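Long-range contacts in toxin-like protein (Paenibacillus larvae subsp. larvae BRL-230010, PDB 5DZQ), which probably transfers ADP-ribose from NAD+ to a Rho-type GTPase of the host cell, as other C3-like mono-ADP-ribosyltransferase toxins do: residues Q92-D97 and S140-S145; G130-E135 and N186-I191; L155-V160 and T204-A209; A164-V169 and Y179-P184. All blocks are in the same frame, centred on the assembly; numbering follows the deposited sequence.

How the interactions relate
Two sheets of one ADP-ribosyltransferase domain meet here. Interactions 2 and 3 lie within the five-stranded mixed sheet, linked by the neighbouring strands 187-198 and 203-211; interaction 3 is parallel and central, whereas interaction 2 is an antiparallel pair at the margin, a surface contact rich in lysine and arginine. Interactions 1, 3 and 4 are partly buried. Interaction 4 is a hairpin of the three-stranded sheet, held by leucine, valine and tyrosine contacts. Interaction 1 joins the two sheets: its 92-97 strand bonds to 155-160 of interaction 3, and its 140-145 segment to 179-183 of interaction 4. It relies on one backbone bridge, an arginine and two waters, where the others have regular strand pairing.

Interaction 1: residues Q92-D97 and S140-S145; sequences QVYRGD and STSIVS
Tyr94 and Ser142 form a single antiparallel hydrogen-bonded bridge, Tyr94 N to Ser142 O 2.9 Å and Ser142 N to Tyr94 O 2.7 Å, at the place where strands 92-97 and 140-142 cross at 107°. With chi1 at 76°, the Tyr94 ring swings from its own side of the strand over Ser142, whose CB lies 3.5 Å above the ring plane and offset toward the rim, a CH-pi contact. Val144 CG2 approaches the same ring obliquely. The hydroxyl accepts a hydrogen bond from Phe149 N and, through an in-plane water, is tied to Ile143 O; a second water links Gln92 O with Val144 N, continuing the pairing where direct bonds have stopped. Val93, whose CB points toward the other strand, is tightly packed, its CG2 only 3.5 Å from Thr141 CB, while Thr141 OG1 bonds to Leu181 O. The Arg95 guanidinium reaches across edge-on: NH1 gives a hydrogen bond to Ser140 O at 3.0 Å, within the guanidinium plane. NE and NH2 meanwhile grip Asp97 side-on, one to each carboxylate oxygen, with NH2 to Asp97 OD1 at 2.8 Å, which fixes the rotation of the group. Arg95 and the Ser140-Thr141-Ser142 run match the first two elements of the R-S-E signature of C3-like ADP-ribosyltransferases, consistent with a place in the NAD+ cleft.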
# COMPACT_ATOMS: atom_id res chain seq x y z
N GLN B 92 -21.67 3.82 -5.31
CA GLN B 92 -20.56 4.78 -5.21
C GLN B 92 -19.41 4.20 -4.39
O GLN B 92 -19.62 3.71 -3.29
CB GLN B 92 -21.03 6.08 -4.56
CG GLN B 92 -22.05 6.86 -5.35
CD GLN B 92 -21.42 7.93 -6.23
OE1 GLN B 92 -20.38 8.50 -5.89
NE2 GLN B 92 -22.06 8.20 -7.36
N VAL B 93 -18.20 4.25 -4.92
CA VAL B 93 -17.04 3.81 -4.17
C VAL B 93 -15.97 4.89 -4.23
O VAL B 93 -16.12 5.87 -4.96
CB VAL B 93 -16.49 2.48 -4.69
CG1 VAL B 93 -17.53 1.38 -4.48
CG2 VAL B 93 -16.12 2.60 -6.17
N TYR B 94 -14.89 4.72 -3.46
CA TYR B 94 -13.84 5.73 -3.44
C TYR B 94 -12.45 5.14 -3.26
O TYR B 94 -12.30 3.99 -2.81
CB TYR B 94 -14.10 6.75 -2.33
CG TYR B 94 -13.80 6.29 -0.93
CD1 TYR B 94 -14.75 5.61 -0.18
CD2 TYR B 94 -12.57 6.55 -0.35
CE1 TYR B 94 -14.46 5.19 1.12
CE2 TYR B 94 -12.29 6.15 0.93
CZ TYR B 94 -13.23 5.47 1.66
OH TYR B 94 -12.94 5.09 2.94
N ARG B 95 -11.45 5.96 -3.61
CA ARG B 95 -10.01 5.65 -3.54
C ARG B 95 -9.25 6.88 -3.11
O ARG B 95 -9.45 7.94 -3.69
CB ARG B 95 -9.45 5.27 -4.92
CG ARG B 95 -9.56 3.85 -5.33
CD ARG B 95 -8.53 3.59 -6.42
NE ARG B 95 -7.19 3.93 -5.95
CZ ARG B 95 -6.44 3.11 -5.20
NH1 ARG B 95 -6.89 1.91 -4.85
NH2 ARG B 95 -5.23 3.50 -4.80
N GLY B 96 -8.35 6.75 -2.14
CA GLY B 96 -7.39 7.81 -1.88
C GLY B 96 -6.13 7.54 -2.70
O GLY B 96 -5.85 6.39 -3.03
N ASP B 97 -5.39 8.58 -3.06
CA ASP B 97 -4.12 8.38 -3.75
C ASP B 97 -3.18 9.51 -3.39
O ASP B 97 -3.62 10.59 -2.98
CB ASP B 97 -4.32 8.31 -5.28
CG ASP B 97 -4.86 6.96 -5.76
OD1 ASP B 97 -4.11 5.95 -5.67
OD2 ASP B 97 -6.02 6.92 -6.24
N SER B 140 -9.01 -1.57 -6.95
CA SER B 140 -9.63 -1.80 -5.64
C SER B 140 -10.17 -0.48 -5.12
O SER B 140 -9.50 0.55 -5.20
CB SER B 140 -8.62 -2.37 -4.64
OG SER B 140 -7.95 -3.48 -5.21
N THR B 141 -11.39 -0.51 -4.59
CA THR B 141 -12.05 0.70 -4.12
C THR B 141 -12.70 0.45 -2.76
O THR B 141 -13.04 -0.69 -2.44
CB THR B 141 -13.11 1.17 -5.11
OG1 THR B 141 -14.14 0.18 -5.24
CG2 THR B 141 -12.48 1.42 -6.48
N SER B 142 -12.85 1.50 -1.96
CA SER B 142 -13.45 1.37 -0.64
C SER B 142 -14.90 1.84 -0.69
O SER B 142 -15.29 2.61 -1.57
CB SER B 142 -12.67 2.16 0.41
OG SER B 142 -11.29 1.82 0.41
N ILE B 143 -15.68 1.35 0.26
CA ILE B 143 -17.10 1.63 0.36
C ILE B 143 -17.36 2.43 1.64
O ILE B 143 -16.90 2.04 2.71
CB ILE B 143 -17.93 0.33 0.41
CG1 ILE B 143 -17.70 -0.51 -0.84
CG2 ILE B 143 -19.40 0.63 0.59
CD1 ILE B 143 -17.58 -1.99 -0.54
N VAL B 144 -18.08 3.54 1.54
CA VAL B 144 -18.41 4.30 2.75
C VAL B 144 -19.47 3.58 3.57
O VAL B 144 -20.55 3.26 3.07
CB VAL B 144 -18.91 5.73 2.41
CG1 VAL B 144 -19.46 6.42 3.68
CG2 VAL B 144 -17.79 6.55 1.80
N SER B 145 -19.15 3.30 4.82
CA SER B 145 -20.17 2.91 5.78
C SER B 145 -20.55 4.15 6.58
O SER B 145 -21.42 4.92 6.18
CB SER B 145 -19.67 1.79 6.69
OG SER B 145 -20.75 1.26 7.44
O HOH W 1 -19.00 4.68 -1.04
O HOH W 2 -14.37 3.34 4.01

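Interaction 2: residues G130-E135 and N186-I191; sequences GKIRTE and NTKYKI
Arg133 packs over Tyr189 in the antiparallel pairing that closes one margin of the five-stranded mixed sheet of the ADP-ribosyltransferase fold. The two form a hydrogen-bonded pair, Arg133 N to Tyr189 O 2.8 Å and Tyr189 N to Arg133 O 3.0 Å. Tyr189 CG stands between its backbone N and carbonyl carbon (chi1 59°), which folds the ring under the neighbouring strand. Arg133 CB sits 3.6 Å above one ring face, toward the rim. Beyond it the arginine bends at chi2 and chi3, runs alongside the tyrosine, and turns its guanidinium 67° from the ring plane; its CG rests against Ile191 CD1 at 3.8 Å. Tyr128 of helix 118-128 touches both Arg133 and Ile191, so the helix packs on this side of the sheet. Farther along, Glu135 N bonds to Thr187 O at 3.0 Å, while its OE2 turns elsewhere, to Arg59 in a salt bridge and to Gly137 N. On the other face, Thr134 OG1 lies against the aliphatic chain of Lys188. At the opposite end of the contact the Lys190 chain, bent at chi4, brings NZ to within 2.7 Å of Gly130 O, which it meets from above the carbonyl plane, 46° out of it.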
# COMPACT_ATOMS: atom_id res chain seq x y z
N GLY B 130 -13.48 15.72 -18.12
CA GLY B 130 -14.29 15.47 -19.30
C GLY B 130 -13.77 14.32 -20.13
O GLY B 130 -14.41 13.88 -21.08
N LYS B 131 -12.59 13.82 -19.76
CA LYS B 131 -11.91 12.81 -20.56
C LYS B 131 -11.99 11.42 -19.94
O LYS B 131 -12.24 11.27 -18.74
CB LYS B 131 -10.45 13.22 -20.78
CG LYS B 131 -10.32 14.46 -21.66
CD LYS B 131 -8.99 15.17 -21.50
CE LYS B 131 -7.98 14.74 -22.56
NZ LYS B 131 -6.63 15.36 -22.36
N ILE B 132 -11.81 10.39 -20.76
CA ILE B 132 -11.88 9.02 -20.28
C ILE B 132 -10.47 8.49 -20.03
O ILE B 132 -9.61 8.58 -20.91
CB ILE B 132 -12.64 8.11 -21.27
CG1 ILE B 132 -14.11 8.52 -21.32
CG2 ILE B 132 -12.55 6.65 -20.85
CD1 ILE B 132 -14.92 7.79 -22.37
N ARG B 133 -10.24 7.99 -18.82
CA ARG B 133 -8.94 7.42 -18.46
C ARG B 133 -9.02 5.91 -18.31
O ARG B 133 -10.10 5.36 -18.10
CB ARG B 133 -8.43 8.02 -17.14
CG ARG B 133 -8.43 9.53 -17.09
CD ARG B 133 -7.12 10.07 -17.56
NE ARG B 133 -6.00 9.53 -16.79
CZ ARG B 133 -4.73 9.76 -17.07
NH1 ARG B 133 -4.42 10.54 -18.10
NH2 ARG B 133 -3.77 9.23 -16.32
N THR B 134 -7.87 5.25 -18.40
CA THR B 134 -7.80 3.81 -18.17
C THR B 134 -6.89 3.52 -16.99
O THR B 134 -5.80 4.07 -16.90
CB THR B 134 -7.27 3.08 -19.42
OG1 THR B 134 -8.19 3.25 -20.50
CG2 THR B 134 -7.11 1.60 -19.13
N GLU B 135 -7.36 2.69 -16.06
CA GLU B 135 -6.51 2.17 -15.00
C GLU B 135 -5.99 0.81 -15.46
O GLU B 135 -6.75 -0.14 -15.61
CB GLU B 135 -7.27 2.03 -13.68
CG GLU B 135 -6.45 1.37 -12.56
CD GLU B 135 -5.07 2.00 -12.37
OE1 GLU B 135 -5.01 3.25 -12.27
OE2 GLU B 135 -4.05 1.26 -12.36
N ASN B 186 -7.76 -2.63 -16.56
CA ASN B 186 -8.17 -1.82 -17.73
C ASN B 186 -9.55 -1.20 -17.61
O ASN B 186 -10.21 -0.95 -18.62
CB ASN B 186 -8.09 -2.66 -19.01
CG ASN B 186 -6.66 -2.97 -19.41
OD1 ASN B 186 -5.74 -2.25 -19.04
ND2 ASN B 186 -6.48 -4.04 -20.17
N THR B 187 -9.99 -0.91 -16.39
CA THR B 187 -11.27 -0.22 -16.21
C THR B 187 -11.17 1.18 -16.81
O THR B 187 -10.17 1.87 -16.64
CB THR B 187 -11.67 -0.13 -14.73
OG1 THR B 187 -12.16 -1.41 -14.31
CG2 THR B 187 -12.77 0.90 -14.52
N LYS B 188 -12.21 1.57 -17.55
CA LYS B 188 -12.25 2.89 -18.16
C LYS B 188 -13.23 3.72 -17.38
O LYS B 188 -14.31 3.25 -17.04
CB LYS B 188 -12.66 2.81 -19.64
CG LYS B 188 -11.59 2.18 -20.54
CD LYS B 188 -11.82 2.48 -22.01
CE LYS B 188 -10.63 2.01 -22.86
NZ LYS B 188 -10.69 2.55 -24.26
N TYR B 189 -12.85 4.95 -17.06
CA TYR B 189 -13.72 5.83 -16.31
C TYR B 189 -13.63 7.25 -16.85
O TYR B 189 -12.55 7.71 -17.24
CB TYR B 189 -13.38 5.78 -14.81
CG TYR B 189 -11.96 6.17 -14.48
CD1 TYR B 189 -10.93 5.24 -14.51
CD2 TYR B 189 -11.65 7.48 -14.11
CE1 TYR B 189 -9.63 5.59 -14.19
CE2 TYR B 189 -10.35 7.84 -13.80
CZ TYR B 189 -9.35 6.90 -13.84
OH TYR B 189 -8.06 7.26 -13.53
N LYS B 190 -14.77 7.92 -16.89
CA LYS B 190 -14.82 9.29 -17.35
C LYS B 190 -14.75 10.24 -16.17
O LYS B 190 -15.54 10.14 -15.23
CB LYS B 190 -16.09 9.55 -18.16
CG LYS B 190 -16.25 10.99 -18.60
CD LYS B 190 -17.63 11.21 -19.19
CE LYS B 190 -17.81 12.64 -19.65
NZ LYS B 190 -16.90 12.94 -20.78
N ILE B 191 -13.81 11.17 -16.22
CA ILE B 191 -13.69 12.14 -15.15
C ILE B 191 -14.76 13.20 -15.36
O ILE B 191 -14.70 13.98 -16.32
CB ILE B 191 -12.28 12.74 -15.10
CG1 ILE B 191 -11.29 11.65 -14.69
CG2 ILE B 191 -12.23 13.93 -14.15
CD1 ILE B 191 -9.86 12.10 -14.63

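Interaction 3: residues L155-V160 and T204-A209; sequences LTTLKV and TIKIEA
Lys206 lies alongside Leu155, both pointing to the same face of two adjacent parallel strands. From CB its chain starts extended, with CG anti to the backbone N (chi1 177°), then bends at chi2 (57°) back across the neighbouring strand. CD is thereby laid 3.4 Å from Leu155 O and also touches Leu155 CD1. CE follows over the same methyl, Leu155 CD1, at 3.6 Å. At the tip, NZ forms a salt bridge to Glu208 OE2 at 3.0 Å, using the anti lone pair of that oxygen, and a weak hydrogen bond to Thr157 OG1. Glu208 OE2 is bonded to Tyr195 OH as well, so two donors hold that carboxylate oxygen. On the other face Thr156 OG1 meets Ile207 CB, and Leu158 CD2 rests on Ala209 CB at 4.0 Å. The backbones themselves exchange five parallel-strand bonds, from Leu155 N to Ile205 O at 2.9 Å through to Lys159 N to Ala209 O at 2.9 Å. Strand 154-160 bonds on its other side to strand 91-97, and strand 203-211 is flanked by strand 187-198, whose Tyr195 and Ile197 touch Lys206; this parallel pair thus forms the middle of the mixed sheet.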
# COMPACT_ATOMS: atom_id res chain seq x y z
N LEU B 155 -8.57 12.34 -3.61
CA LEU B 155 -9.71 11.48 -3.35
C LEU B 155 -10.52 11.34 -4.63
O LEU B 155 -10.95 12.34 -5.21
CB LEU B 155 -10.57 12.06 -2.21
CG LEU B 155 -11.72 11.28 -1.56
CD1 LEU B 155 -12.93 11.13 -2.44
CD2 LEU B 155 -11.28 9.91 -1.06
N THR B 156 -10.73 10.10 -5.05
CA THR B 156 -11.55 9.82 -6.23
C THR B 156 -12.81 9.10 -5.81
O THR B 156 -12.74 8.10 -5.12
CB THR B 156 -10.78 8.94 -7.25
OG1 THR B 156 -9.55 9.58 -7.60
CG2 THR B 156 -11.62 8.72 -8.50
N THR B 157 -13.98 9.61 -6.19
CA THR B 157 -15.20 8.82 -6.03
C THR B 157 -15.63 8.33 -7.40
O THR B 157 -15.49 9.05 -8.39
CB THR B 157 -16.35 9.61 -5.37
OG1 THR B 157 -16.50 10.88 -6.01
CG2 THR B 157 -16.08 9.82 -3.89
N LEU B 158 -16.12 7.10 -7.47
CA LEU B 158 -16.51 6.48 -8.73
C LEU B 158 -17.92 5.95 -8.66
O LEU B 158 -18.28 5.24 -7.72
CB LEU B 158 -15.56 5.33 -9.11
CG LEU B 158 -14.07 5.64 -9.27
CD1 LEU B 158 -13.22 4.70 -8.42
CD2 LEU B 158 -13.68 5.54 -10.73
N LYS B 159 -18.71 6.26 -9.67
CA LYS B 159 -20.02 5.66 -9.81
C LYS B 159 -19.86 4.41 -10.67
O LYS B 159 -19.40 4.48 -11.81
CB LYS B 159 -21.02 6.64 -10.43
CG LYS B 159 -22.38 6.04 -10.76
CD LYS B 159 -23.37 7.12 -11.24
CE LYS B 159 -22.80 7.92 -12.39
NZ LYS B 159 -23.67 9.08 -12.76
N VAL B 160 -20.17 3.26 -10.10
CA VAL B 160 -20.05 2.00 -10.83
C VAL B 160 -21.45 1.54 -11.17
O VAL B 160 -22.26 1.33 -10.27
CB VAL B 160 -19.31 0.93 -10.01
CG1 VAL B 160 -18.97 -0.27 -10.88
CG2 VAL B 160 -18.05 1.51 -9.39
N THR B 204 -7.66 19.02 -0.45
CA THR B 204 -7.78 17.72 -1.10
C THR B 204 -8.15 17.89 -2.57
O THR B 204 -9.04 18.66 -2.92
CB THR B 204 -8.87 16.85 -0.39
OG1 THR B 204 -8.55 16.70 1.01
CG2 THR B 204 -8.98 15.47 -1.04
N ILE B 205 -7.45 17.17 -3.44
CA ILE B 205 -7.82 17.18 -4.84
C ILE B 205 -8.89 16.14 -5.02
O ILE B 205 -8.67 14.96 -4.74
CB ILE B 205 -6.61 16.90 -5.76
CG1 ILE B 205 -5.66 18.10 -5.72
CG2 ILE B 205 -7.07 16.63 -7.18
CD1 ILE B 205 -4.27 17.81 -6.28
N LYS B 206 -10.08 16.58 -5.44
CA LYS B 206 -11.24 15.72 -5.55
C LYS B 206 -11.50 15.37 -7.01
O LYS B 206 -11.57 16.25 -7.86
CB LYS B 206 -12.48 16.40 -4.93
CG LYS B 206 -13.80 15.61 -5.04
CD LYS B 206 -13.69 14.22 -4.40
CE LYS B 206 -14.90 13.88 -3.55
NZ LYS B 206 -16.17 13.75 -4.31
N ILE B 207 -11.62 14.08 -7.29
CA ILE B 207 -11.95 13.60 -8.62
C ILE B 207 -13.26 12.84 -8.58
O ILE B 207 -13.41 11.90 -7.81
CB ILE B 207 -10.84 12.69 -9.21
CG1 ILE B 207 -9.52 13.46 -9.30
CG2 ILE B 207 -11.27 12.16 -10.60
CD1 ILE B 207 -8.30 12.59 -9.58
N GLU B 208 -14.23 13.25 -9.39
CA GLU B 208 -15.49 12.53 -9.48
C GLU B 208 -15.60 11.87 -10.86
O GLU B 208 -15.48 12.55 -11.88
CB GLU B 208 -16.67 13.47 -9.20
CG GLU B 208 -16.53 14.14 -7.83
CD GLU B 208 -17.74 14.97 -7.44
OE1 GLU B 208 -18.52 15.34 -8.34
OE2 GLU B 208 -17.89 15.25 -6.23
N ALA B 209 -15.80 10.56 -10.88
CA ALA B 209 -15.73 9.81 -12.14
C ALA B 209 -16.82 8.76 -12.26
O ALA B 209 -17.39 8.31 -11.26
CB ALA B 209 -14.36 9.16 -12.28

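Interaction 4: residues A164-V169 and Y179-P184; sequences AHAGYV and YELLLP
This is a beta hairpin contact, strands 167-170 and 179-183 paired antiparallel, in the three-stranded sheet where 179-183 is the central strand and 139-142 its other neighbour. Four backbone bonds join Gly167 with Leu182 and Val169 with Glu180, the shortest being Leu182 N to Gly167 O and Val169 N to Glu180 O, each 2.8 Å. Between them, at the non-hydrogen-bonded pair, Leu181 meets Tyr168. The first torsion of Leu181 (chi1 -174°) sets CG beside the carbonyl carbon, and CD1 comes to lie over the centre of the Tyr168 ring, 3.7 Å above its plane and only 9° off the ring normal, a well-centred CH-pi contact. The leucine also wedges against Ala166, whose CB is 3.8 Å from Leu181 CD1 and 3.9 Å from Leu183 CD1. Val91 and Val93 of strand 91-97 cover Leu181 from the neighbouring sheet. On the other face, Val169 CG1 lies 4.0 Å from Leu182 CB, and helix 38-49 closes over them with Val44, Thr48 and Tyr47. Tyr179 turns its ring edge toward Val169 O, with CD1 at 3.4 Å. Near the open end of the hairpin, Pro184 CG lies against His165 CB, while His165 ND1 bonds to Ser85 O. Glu180 CB touches Val169 CG2, but the extended chain leads its carboxylate away to a salt bridge with Lys171. The hairpin is part of the paired-sheet core of C3-like ADP-ribosyltransferases, and Glu180 stands where the R-S-E signature of that family has its glutamate, consistent with a strand facing the NAD+ cleft.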
# COMPACT_ATOMS: atom_id res chain seq x y z
N ALA B 164 -22.18 -4.05 -13.99
CA ALA B 164 -20.73 -4.04 -14.24
C ALA B 164 -20.05 -5.23 -13.59
O ALA B 164 -20.49 -5.71 -12.54
CB ALA B 164 -20.11 -2.75 -13.72
N HIS B 165 -18.99 -5.72 -14.21
CA HIS B 165 -18.14 -6.69 -13.55
C HIS B 165 -17.48 -5.96 -12.40
O HIS B 165 -16.84 -4.91 -12.57
CB HIS B 165 -17.12 -7.30 -14.52
CG HIS B 165 -17.74 -8.08 -15.64
ND1 HIS B 165 -18.78 -8.96 -15.43
CD2 HIS B 165 -17.49 -8.09 -16.97
CE1 HIS B 165 -19.14 -9.49 -16.59
NE2 HIS B 165 -18.37 -8.98 -17.54
N ALA B 166 -17.67 -6.50 -11.21
CA ALA B 166 -17.10 -5.93 -9.99
C ALA B 166 -17.45 -6.89 -8.88
O ALA B 166 -18.61 -7.25 -8.72
CB ALA B 166 -17.65 -4.53 -9.70
N GLY B 167 -16.45 -7.31 -8.11
CA GLY B 167 -16.68 -8.26 -7.04
C GLY B 167 -16.29 -7.71 -5.68
O GLY B 167 -15.28 -7.03 -5.55
N TYR B 168 -17.11 -8.00 -4.68
CA TYR B 168 -16.76 -7.61 -3.31
C TYR B 168 -15.73 -8.57 -2.74
O TYR B 168 -15.84 -9.79 -2.88
CB TYR B 168 -18.01 -7.58 -2.43
CG TYR B 168 -18.94 -6.43 -2.75
CD1 TYR B 168 -19.89 -6.54 -3.77
CD2 TYR B 168 -18.86 -5.23 -2.05
CE1 TYR B 168 -20.75 -5.47 -4.07
CE2 TYR B 168 -19.71 -4.17 -2.34
CZ TYR B 168 -20.65 -4.30 -3.35
OH TYR B 168 -21.48 -3.24 -3.63
N VAL B 169 -14.71 -8.01 -2.10
CA VAL B 169 -13.65 -8.80 -1.50
C VAL B 169 -13.43 -8.43 -0.04
O VAL B 169 -13.82 -7.34 0.39
CB VAL B 169 -12.34 -8.62 -2.27
CG1 VAL B 169 -12.52 -9.06 -3.72
CG2 VAL B 169 -11.90 -7.16 -2.21
N TYR B 179 -15.35 -4.89 3.74
CA TYR B 179 -15.25 -5.22 2.31
C TYR B 179 -14.72 -4.09 1.45
O TYR B 179 -14.87 -2.91 1.77
CB TYR B 179 -16.62 -5.62 1.76
CG TYR B 179 -17.22 -6.86 2.37
CD1 TYR B 179 -16.66 -8.10 2.15
CD2 TYR B 179 -18.37 -6.78 3.15
CE1 TYR B 179 -17.21 -9.24 2.71
CE2 TYR B 179 -18.93 -7.91 3.71
CZ TYR B 179 -18.35 -9.14 3.49
OH TYR B 179 -18.90 -10.27 4.04
N GLU B 180 -14.11 -4.46 0.33
CA GLU B 180 -13.79 -3.53 -0.72
C GLU B 180 -14.45 -4.03 -2.00
O GLU B 180 -14.87 -5.19 -2.08
CB GLU B 180 -12.27 -3.41 -0.92
CG GLU B 180 -11.55 -2.75 0.26
CD GLU B 180 -10.11 -2.35 -0.07
OE1 GLU B 180 -9.60 -2.73 -1.13
OE2 GLU B 180 -9.49 -1.64 0.75
N LEU B 181 -14.54 -3.16 -3.00
CA LEU B 181 -15.09 -3.54 -4.29
C LEU B 181 -13.94 -3.57 -5.30
O LEU B 181 -13.22 -2.58 -5.49
CB LEU B 181 -16.20 -2.59 -4.73
CG LEU B 181 -16.93 -3.00 -6.01
CD1 LEU B 181 -17.59 -4.38 -5.89
CD2 LEU B 181 -17.96 -1.96 -6.41
N LEU B 182 -13.78 -4.72 -5.95
CA LEU B 182 -12.65 -4.93 -6.85
C LEU B 182 -13.13 -4.88 -8.28
O LEU B 182 -14.02 -5.63 -8.68
CB LEU B 182 -11.98 -6.27 -6.56
CG LEU B 182 -10.83 -6.65 -7.50
CD1 LEU B 182 -9.69 -5.63 -7.38
CD2 LEU B 182 -10.34 -8.05 -7.17
N LEU B 183 -12.56 -3.98 -9.07
CA LEU B 183 -12.97 -3.86 -10.46
C LEU B 183 -11.90 -4.45 -11.37
O LEU B 183 -10.73 -4.54 -10.97
CB LEU B 183 -13.23 -2.38 -10.81
CG LEU B 183 -14.68 -1.91 -10.58
CD1 LEU B 183 -14.96 -1.76 -9.10
CD2 LEU B 183 -14.97 -0.62 -11.33
N PRO B 184 -12.30 -4.89 -12.58
CA PRO B 184 -11.34 -5.45 -13.54
C PRO B 184 -10.17 -4.51 -13.85
O PRO B 184 -10.27 -3.29 -13.74
CB PRO B 184 -12.19 -5.66 -14.81
CG PRO B 184 -13.58 -5.84 -14.30
CD PRO B 184 -13.69 -4.98 -13.07